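Local coordinates for protein S-adenosylmethionine:2-demethylmenaquinone methyltransferase (Geobacillus kaustophilus, PDB 2PCN) that is of unknown function but belongs to the RraA-like family of compact alpha/beta proteins and assembles as three copies of one chain, at residues D5-F10 with L14-L19; V44-A49 with T57-D62; V134-G139 with D147-A152. One frame throughout, in Å; residues are numbered along the deposited sequence.

Contact 1 of 3, residues D5-F10 with L14-L19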
# COMPACT_ATOMS: atom_id res chain seq x y z
N ASP A 5 22.61 -0.89 -3.40
CA ASP A 5 24.04 -1.08 -3.65
C ASP A 5 24.42 -0.67 -5.07
O ASP A 5 25.49 -0.10 -5.29
CB ASP A 5 24.44 -2.54 -3.42
CG ASP A 5 24.36 -2.95 -1.97
OD1 ASP A 5 24.57 -2.09 -1.09
OD2 ASP A 5 24.10 -4.14 -1.69
N LEU A 6 23.55 -0.96 -6.03
CA LEU A 6 23.80 -0.60 -7.42
C LEU A 6 23.85 0.91 -7.59
O LEU A 6 24.67 1.43 -8.36
CB LEU A 6 22.71 -1.19 -8.32
CG LEU A 6 22.73 -2.72 -8.38
CD1 LEU A 6 21.51 -3.23 -9.13
CD2 LEU A 6 24.02 -3.18 -9.05
N CYS A 7 22.99 1.63 -6.88
CA CYS A 7 23.00 3.08 -6.98
C CYS A 7 24.29 3.64 -6.38
O CYS A 7 24.89 4.55 -6.94
CB CYS A 7 21.78 3.68 -6.27
SG CYS A 7 20.22 3.49 -7.20
N ASP A 8 24.73 3.08 -5.26
CA ASP A 8 25.96 3.56 -4.62
C ASP A 8 27.18 3.39 -5.52
O ASP A 8 28.05 4.26 -5.57
CB ASP A 8 26.21 2.82 -3.29
CG ASP A 8 25.20 3.19 -2.22
OD1 ASP A 8 24.40 4.12 -2.44
OD2 ASP A 8 25.21 2.54 -1.15
N GLN A 9 27.24 2.27 -6.23
CA GLN A 9 28.36 1.98 -7.12
C GLN A 9 28.27 2.53 -8.54
O GLN A 9 29.28 2.97 -9.09
CB GLN A 9 28.56 0.46 -7.24
CG GLN A 9 29.04 -0.25 -5.99
CD GLN A 9 29.30 -1.72 -6.25
OE1 GLN A 9 30.16 -2.07 -7.07
NE2 GLN A 9 28.56 -2.59 -5.57
N PHE A 10 27.08 2.51 -9.13
CA PHE A 10 26.91 2.94 -10.52
C PHE A 10 25.84 3.99 -10.81
O PHE A 10 25.32 4.03 -11.92
CB PHE A 10 26.59 1.71 -11.38
CG PHE A 10 27.50 0.54 -11.14
CD1 PHE A 10 28.81 0.55 -11.60
CD2 PHE A 10 27.04 -0.58 -10.45
CE1 PHE A 10 29.65 -0.55 -11.38
CE2 PHE A 10 27.86 -1.68 -10.23
CZ PHE A 10 29.17 -1.66 -10.70
N LEU A 14 23.11 4.81 -14.21
CA LEU A 14 21.77 4.31 -13.98
C LEU A 14 20.63 5.30 -14.12
O LEU A 14 20.80 6.51 -13.93
CB LEU A 14 21.68 3.71 -12.57
CG LEU A 14 22.45 2.44 -12.22
CD1 LEU A 14 22.34 2.19 -10.72
CD2 LEU A 14 21.89 1.26 -13.00
N GLN A 15 19.47 4.76 -14.47
CA GLN A 15 18.24 5.52 -14.58
C GLN A 15 17.44 4.96 -13.42
O GLN A 15 17.37 3.74 -13.24
CB GLN A 15 17.52 5.21 -15.89
CG GLN A 15 18.09 5.92 -17.10
CD GLN A 15 17.28 5.65 -18.34
OE1 GLN A 15 17.49 4.66 -19.04
NE2 GLN A 15 16.31 6.52 -18.61
N VAL A 16 16.85 5.83 -12.61
CA VAL A 16 16.07 5.40 -11.47
C VAL A 16 14.59 5.67 -11.72
O VAL A 16 14.18 6.81 -11.91
CB VAL A 16 16.51 6.13 -10.18
CG1 VAL A 16 15.68 5.65 -9.00
CG2 VAL A 16 17.99 5.87 -9.93
N CYS A 17 13.79 4.60 -11.73
CA CYS A 17 12.36 4.74 -11.97
C CYS A 17 11.71 5.57 -10.86
O CYS A 17 11.90 5.31 -9.67
CB CYS A 17 11.70 3.36 -12.05
SG CYS A 17 9.98 3.42 -12.58
N GLU A 18 10.93 6.56 -11.27
CA GLU A 18 10.25 7.46 -10.34
C GLU A 18 8.86 6.95 -9.96
O GLU A 18 8.26 7.43 -9.00
CB GLU A 18 10.13 8.85 -10.97
CG GLU A 18 11.47 9.48 -11.28
CD GLU A 18 11.34 10.66 -12.22
OE1 GLU A 18 10.46 11.52 -11.99
OE2 GLU A 18 12.12 10.73 -13.19
N LEU A 19 8.37 5.98 -10.72
CA LEU A 19 7.06 5.40 -10.46
C LEU A 19 7.18 4.26 -9.45
O LEU A 19 7.90 3.29 -9.68
CB LEU A 19 6.46 4.88 -11.76
CG LEU A 19 5.12 4.15 -11.69
CD1 LEU A 19 4.02 5.10 -11.22
CD2 LEU A 19 4.78 3.59 -13.07

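Contact 2 of 3, residues V44-A49 with T57-D62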
# COMPACT_ATOMS: atom_id res chain seq x y z
N VAL A 44 -2.35 -9.13 -26.17
CA VAL A 44 -1.97 -10.21 -27.08
C VAL A 44 -0.46 -10.22 -27.28
O VAL A 44 0.16 -11.28 -27.29
CB VAL A 44 -2.64 -10.04 -28.46
CG1 VAL A 44 -2.03 -11.03 -29.45
CG2 VAL A 44 -4.14 -10.27 -28.33
N LEU A 45 0.13 -9.04 -27.43
CA LEU A 45 1.57 -8.95 -27.62
C LEU A 45 2.33 -9.24 -26.33
O LEU A 45 3.50 -9.63 -26.36
CB LEU A 45 1.95 -7.57 -28.16
CG LEU A 45 1.44 -7.37 -29.59
CD1 LEU A 45 1.76 -5.96 -30.06
CD2 LEU A 45 2.09 -8.41 -30.51
N VAL A 46 1.67 -9.05 -25.19
CA VAL A 46 2.30 -9.35 -23.91
C VAL A 46 2.44 -10.87 -23.87
O VAL A 46 3.49 -11.40 -23.50
CB VAL A 46 1.44 -8.89 -22.71
CG1 VAL A 46 2.11 -9.31 -21.40
CG2 VAL A 46 1.26 -7.38 -22.75
N ARG A 47 1.38 -11.57 -24.26
CA ARG A 47 1.41 -13.03 -24.27
C ARG A 47 2.45 -13.56 -25.24
O ARG A 47 3.24 -14.44 -24.90
CB ARG A 47 0.04 -13.60 -24.62
CG ARG A 47 0.06 -15.11 -24.80
CD ARG A 47 -1.31 -15.73 -24.61
NE ARG A 47 -1.20 -17.18 -24.50
CZ ARG A 47 -2.08 -17.95 -23.86
NH1 ARG A 47 -3.13 -17.41 -23.26
NH2 ARG A 47 -1.89 -19.26 -23.81
N GLU A 48 2.46 -13.04 -26.46
CA GLU A 48 3.41 -13.52 -27.46
C GLU A 48 4.85 -13.31 -27.00
O GLU A 48 5.72 -14.15 -27.25
CB GLU A 48 3.16 -12.83 -28.80
CG GLU A 48 1.72 -12.92 -29.26
CD GLU A 48 1.54 -12.63 -30.74
OE1 GLU A 48 2.15 -11.66 -31.22
OE2 GLU A 48 0.80 -13.38 -31.40
N ALA A 49 5.10 -12.19 -26.33
CA ALA A 49 6.44 -11.90 -25.83
C ALA A 49 6.83 -12.93 -24.77
O ALA A 49 7.92 -13.51 -24.82
CB ALA A 49 6.47 -10.49 -25.22
N THR A 57 14.91 -13.24 -19.02
CA THR A 57 14.43 -11.93 -19.44
C THR A 57 13.44 -11.31 -18.46
O THR A 57 12.71 -12.01 -17.76
CB THR A 57 13.68 -12.02 -20.81
OG1 THR A 57 14.60 -12.42 -21.83
CG2 THR A 57 13.08 -10.66 -21.18
N VAL A 58 13.44 -9.98 -18.41
CA VAL A 58 12.50 -9.24 -17.59
C VAL A 58 11.67 -8.48 -18.62
O VAL A 58 12.19 -7.62 -19.32
CB VAL A 58 13.19 -8.21 -16.66
CG1 VAL A 58 12.14 -7.29 -16.05
CG2 VAL A 58 13.94 -8.93 -15.55
N LEU A 59 10.40 -8.83 -18.74
CA LEU A 59 9.53 -8.16 -19.70
C LEU A 59 9.00 -6.87 -19.10
O LEU A 59 8.42 -6.88 -18.01
CB LEU A 59 8.35 -9.07 -20.08
CG LEU A 59 7.45 -8.49 -21.18
CD1 LEU A 59 8.20 -8.53 -22.51
CD2 LEU A 59 6.17 -9.29 -21.29
N VAL A 60 9.22 -5.76 -19.79
CA VAL A 60 8.74 -4.47 -19.33
C VAL A 60 7.59 -4.09 -20.26
O VAL A 60 7.77 -4.01 -21.48
CB VAL A 60 9.84 -3.39 -19.41
CG1 VAL A 60 9.31 -2.05 -18.90
CG2 VAL A 60 11.04 -3.82 -18.57
N VAL A 61 6.41 -3.88 -19.68
CA VAL A 61 5.23 -3.55 -20.45
C VAL A 61 4.67 -2.16 -20.13
O VAL A 61 4.32 -1.88 -18.98
CB VAL A 61 4.11 -4.58 -20.20
CG1 VAL A 61 2.85 -4.19 -20.96
CG2 VAL A 61 4.58 -5.97 -20.61
N ASP A 62 4.60 -1.29 -21.13
CA ASP A 62 4.05 0.03 -20.91
C ASP A 62 2.58 -0.01 -21.31
O ASP A 62 2.25 0.01 -22.50
CB ASP A 62 4.78 1.09 -21.72
CG ASP A 62 4.24 2.49 -21.46
OD1 ASP A 62 3.33 2.62 -20.61
OD2 ASP A 62 4.71 3.46 -22.10

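Contact 3 of 3, residues V134-G139 with D147-A152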
# COMPACT_ATOMS: atom_id res chain seq x y z
N VAL A 134 11.79 7.19 -17.03
CA VAL A 134 12.85 6.32 -17.53
C VAL A 134 12.66 5.92 -18.99
O VAL A 134 11.54 5.76 -19.46
CB VAL A 134 12.95 5.02 -16.66
CG1 VAL A 134 13.89 4.01 -17.31
CG2 VAL A 134 13.44 5.37 -15.27
N ARG A 135 13.77 5.77 -19.70
CA ARG A 135 13.75 5.35 -21.09
C ARG A 135 14.15 3.88 -21.05
O ARG A 135 15.28 3.55 -20.70
CB ARG A 135 14.77 6.15 -21.91
CG ARG A 135 14.80 5.84 -23.40
CD ARG A 135 16.04 6.44 -24.05
NE ARG A 135 16.09 6.24 -25.49
CZ ARG A 135 15.29 6.84 -26.36
NH1 ARG A 135 14.37 7.69 -25.93
NH2 ARG A 135 15.41 6.60 -27.66
N TRP A 136 13.20 3.00 -21.38
CA TRP A 136 13.44 1.56 -21.35
C TRP A 136 13.77 1.03 -22.74
O TRP A 136 12.90 0.95 -23.61
CB TRP A 136 12.19 0.84 -20.82
CG TRP A 136 11.61 1.47 -19.58
CD1 TRP A 136 10.91 2.64 -19.51
CD2 TRP A 136 11.68 0.96 -18.24
NE1 TRP A 136 10.53 2.89 -18.21
CE2 TRP A 136 10.99 1.87 -17.41
CE3 TRP A 136 12.25 -0.18 -17.67
CZ2 TRP A 136 10.86 1.68 -16.03
CZ3 TRP A 136 12.12 -0.37 -16.29
CH2 TRP A 136 11.43 0.56 -15.49
N GLU A 137 15.03 0.65 -22.95
CA GLU A 137 15.49 0.16 -24.24
C GLU A 137 15.72 -1.35 -24.29
O GLU A 137 16.20 -1.95 -23.33
CB GLU A 137 16.80 0.85 -24.63
CG GLU A 137 16.68 2.34 -24.90
CD GLU A 137 18.02 2.97 -25.25
OE1 GLU A 137 18.75 2.39 -26.08
OE2 GLU A 137 18.34 4.05 -24.70
N PRO A 138 15.37 -1.99 -25.42
CA PRO A 138 15.56 -3.43 -25.54
C PRO A 138 17.05 -3.74 -25.36
O PRO A 138 17.90 -3.01 -25.88
CB PRO A 138 15.08 -3.73 -26.96
CG PRO A 138 14.01 -2.70 -27.16
CD PRO A 138 14.64 -1.46 -26.58
N GLY A 139 17.37 -4.80 -24.63
CA GLY A 139 18.77 -5.14 -24.43
C GLY A 139 19.36 -4.51 -23.19
O GLY A 139 20.42 -4.93 -22.72
N ASP A 147 13.15 -1.85 -2.66
CA ASP A 147 13.41 -0.41 -2.60
C ASP A 147 13.11 0.37 -3.88
O ASP A 147 12.85 1.57 -3.83
CB ASP A 147 14.86 -0.15 -2.18
CG ASP A 147 15.14 -0.63 -0.78
OD1 ASP A 147 14.26 -0.48 0.09
OD2 ASP A 147 16.26 -1.15 -0.54
N GLY A 148 13.14 -0.31 -5.02
CA GLY A 148 12.86 0.38 -6.26
C GLY A 148 13.29 -0.38 -7.50
O GLY A 148 13.52 -1.59 -7.45
N VAL A 149 13.40 0.35 -8.61
CA VAL A 149 13.79 -0.24 -9.88
C VAL A 149 14.78 0.68 -10.58
O VAL A 149 14.54 1.88 -10.73
CB VAL A 149 12.56 -0.42 -10.80
CG1 VAL A 149 12.99 -1.00 -12.14
CG2 VAL A 149 11.53 -1.32 -10.11
N VAL A 150 15.90 0.12 -11.02
CA VAL A 150 16.93 0.88 -11.71
C VAL A 150 17.30 0.20 -13.02
O VAL A 150 17.28 -1.03 -13.11
CB VAL A 150 18.19 1.06 -10.84
CG1 VAL A 150 17.81 1.77 -9.54
CG2 VAL A 150 18.83 -0.29 -10.55
N VAL A 151 17.64 1.00 -14.02
CA VAL A 151 17.98 0.49 -15.34
C VAL A 151 19.37 0.92 -15.80
O VAL A 151 19.72 2.09 -15.72
CB VAL A 151 16.95 0.97 -16.38
CG1 VAL A 151 17.32 0.45 -17.76
CG2 VAL A 151 15.56 0.50 -15.99
N ALA A 152 20.15 -0.04 -16.30
CA ALA A 152 21.49 0.23 -16.81
C ALA A 152 21.50 -0.17 -18.29
O ALA A 152 20.69 -1.00 -18.71
CB ALA A 152 22.52 -0.58 -16.04

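Contact 1 of 3, residues D5-F10 with L14-L19
The N-terminal helix-turn-strand unit is packed mainly through Leu14 of segment 14-19, which turns its side chain back onto Leu6, Cys7 and Phe10 of the helix. Helix 5-10 and strand 14-16 run at 136° to each other, with their axes 9.7 Å apart at closest approach. Leu14 places CG beside its own backbone N (chi1 -67°), and this folds the isobutyl group back over those three residues. Its CD1 does most of the work: it lies 3.4 Å from Leu6 O, a carbonyl that already accepts the helical bond from Phe10 N, at 2.8 Å. The same methyl touches Leu6 CB and also lies 4.3 Å from Cys7 SG, bridging two consecutive residues of the helix. Further back along the side chain, Leu14 CG sits 3.3 Å from Phe10 O. Leu14 N is equally near that oxygen, but the angle is too poor for a hydrogen bond, so the join is essentially apolar. Two residues on, Val16 extends the patch with its CG2, which meets Cys7 SG at 4.3 Å. The sulfur thus has one methyl from Leu14 and one from Val16 against it. Around this unit, strand 14-16 pairs antiparallel with strand 148-152, and both Cys7 and Val16 pack on Val150 of that strand. Leu156 touches Phe10 and Leu14, while Pro114 and Val115 of a neighbouring subunit cover Cys7 and Val16 respectively, placing the helix and strand at a subunit interface.

Contact 2 of 3, residues V44-A49 with T57-D62
Leu59 and Val61 of strand 58-62 meet Val46 and Ala49 of helix 44-52 within a beta-alpha-beta unit: strand 30-38, the helix, then strand 58-62 parallel to the first. Helix and returning strand run nearly antiparallel, at 171°, with their axes 10.2 Å apart. That spacing is bridged by aliphatic side chains, and all four touching residues are buried.

Leu59 is the one to follow. Its CB leaves the strand toward the helix and, like CG, serves as a stem, coming within 4.2 Å of nothing in 44-49. With CG opposite the backbone N (chi1 -175°), the side chain reaches out and its two methyls divide at the tip. CD1 goes to Ala49 and lies 3.8 Å from that residue's CB, the shortest approach between the segments. CD2 heads for the turn before: it meets Val46 CG1 at 4.1 Å and also reaches Val46 O, while keeping Ala49 CB within touch. The fork therefore straddles two helix positions three residues apart, on one side of the helix.

Val46 is shared in turn, since CG1 belongs to Leu59 whereas CG2 belongs to Val61. The Val46 and Val61 side chains meet at about a right angle, unlike the slanted meeting of Val46 with Leu59. Val37 of strand 30-38 touches both Ala49 and Leu59, so the first strand of the unit closes the same small core, and Val39 just beyond it packs on Val61. At the far end of the contact, the CG2 methyl of Val46 sits against both branches of Val61, 4.0 Å from CG1 and 4.2 Å from CG2.

Contact 3 of 3, residues V134-G139 with D147-A152
Trp136 and Val151 stand at about a right angle to each other where strand 134-136 packs across strand 148-152. The strands are not paired; their axes differ in direction by 58° and come within 8.6 Å, so side chains alone fill the gap. Val151 CG2 approaches the six-membered part of the indole obliquely, 3.6 Å from Trp136 CZ3. Val149, two residues earlier, comes in differently: its CG1 is at the ring edge, near the plane, 4.0 Å from Trp136 CH2. Trp136 keeps CG beside its backbone N (chi1 -46°), which turns the indole to the side where Val134 CG1 rests 3.6 Å above the ring plane, offset toward the rim. That same methyl lies 4.1 Å from Val151 CG2, closing a three-way apolar cluster. The indole is also fixed through its nitrogen, as Trp136 NE1 is hydrogen-bonded to Phe131 O, and the Phe131 ring stacks with it. The two-stranded antiparallel ribbon of 129-131 and 134-136 is thereby laid on the mixed sheet: strand 148-152 lies between strands 14-16 and 141-145, Val142 of the latter touches both Trp136 and Val149, and Ile34 of strand 30-38 packs against Trp136 and Val151.

The contacts follow one another along the chain, each closing before the next opens, and all reach the large mixed sheet. Contacts 1 and 3 are neighbours, their centres about 9 Å apart: strands 14-16 and 148-152 pair edge to edge, with Gln15 O 2.9 Å from Val151 N, which brings an early and a late part of the chain together beside the second subunit. Contact 2 lies on the opposite side of the chain's centre from contact 1, about 23 Å between centres, and no other subunit touches its segments. Contact 3, about 15 Å from contact 2, links the two regions, because Val60 of strand 58-62 packs its CG1 on Trp136.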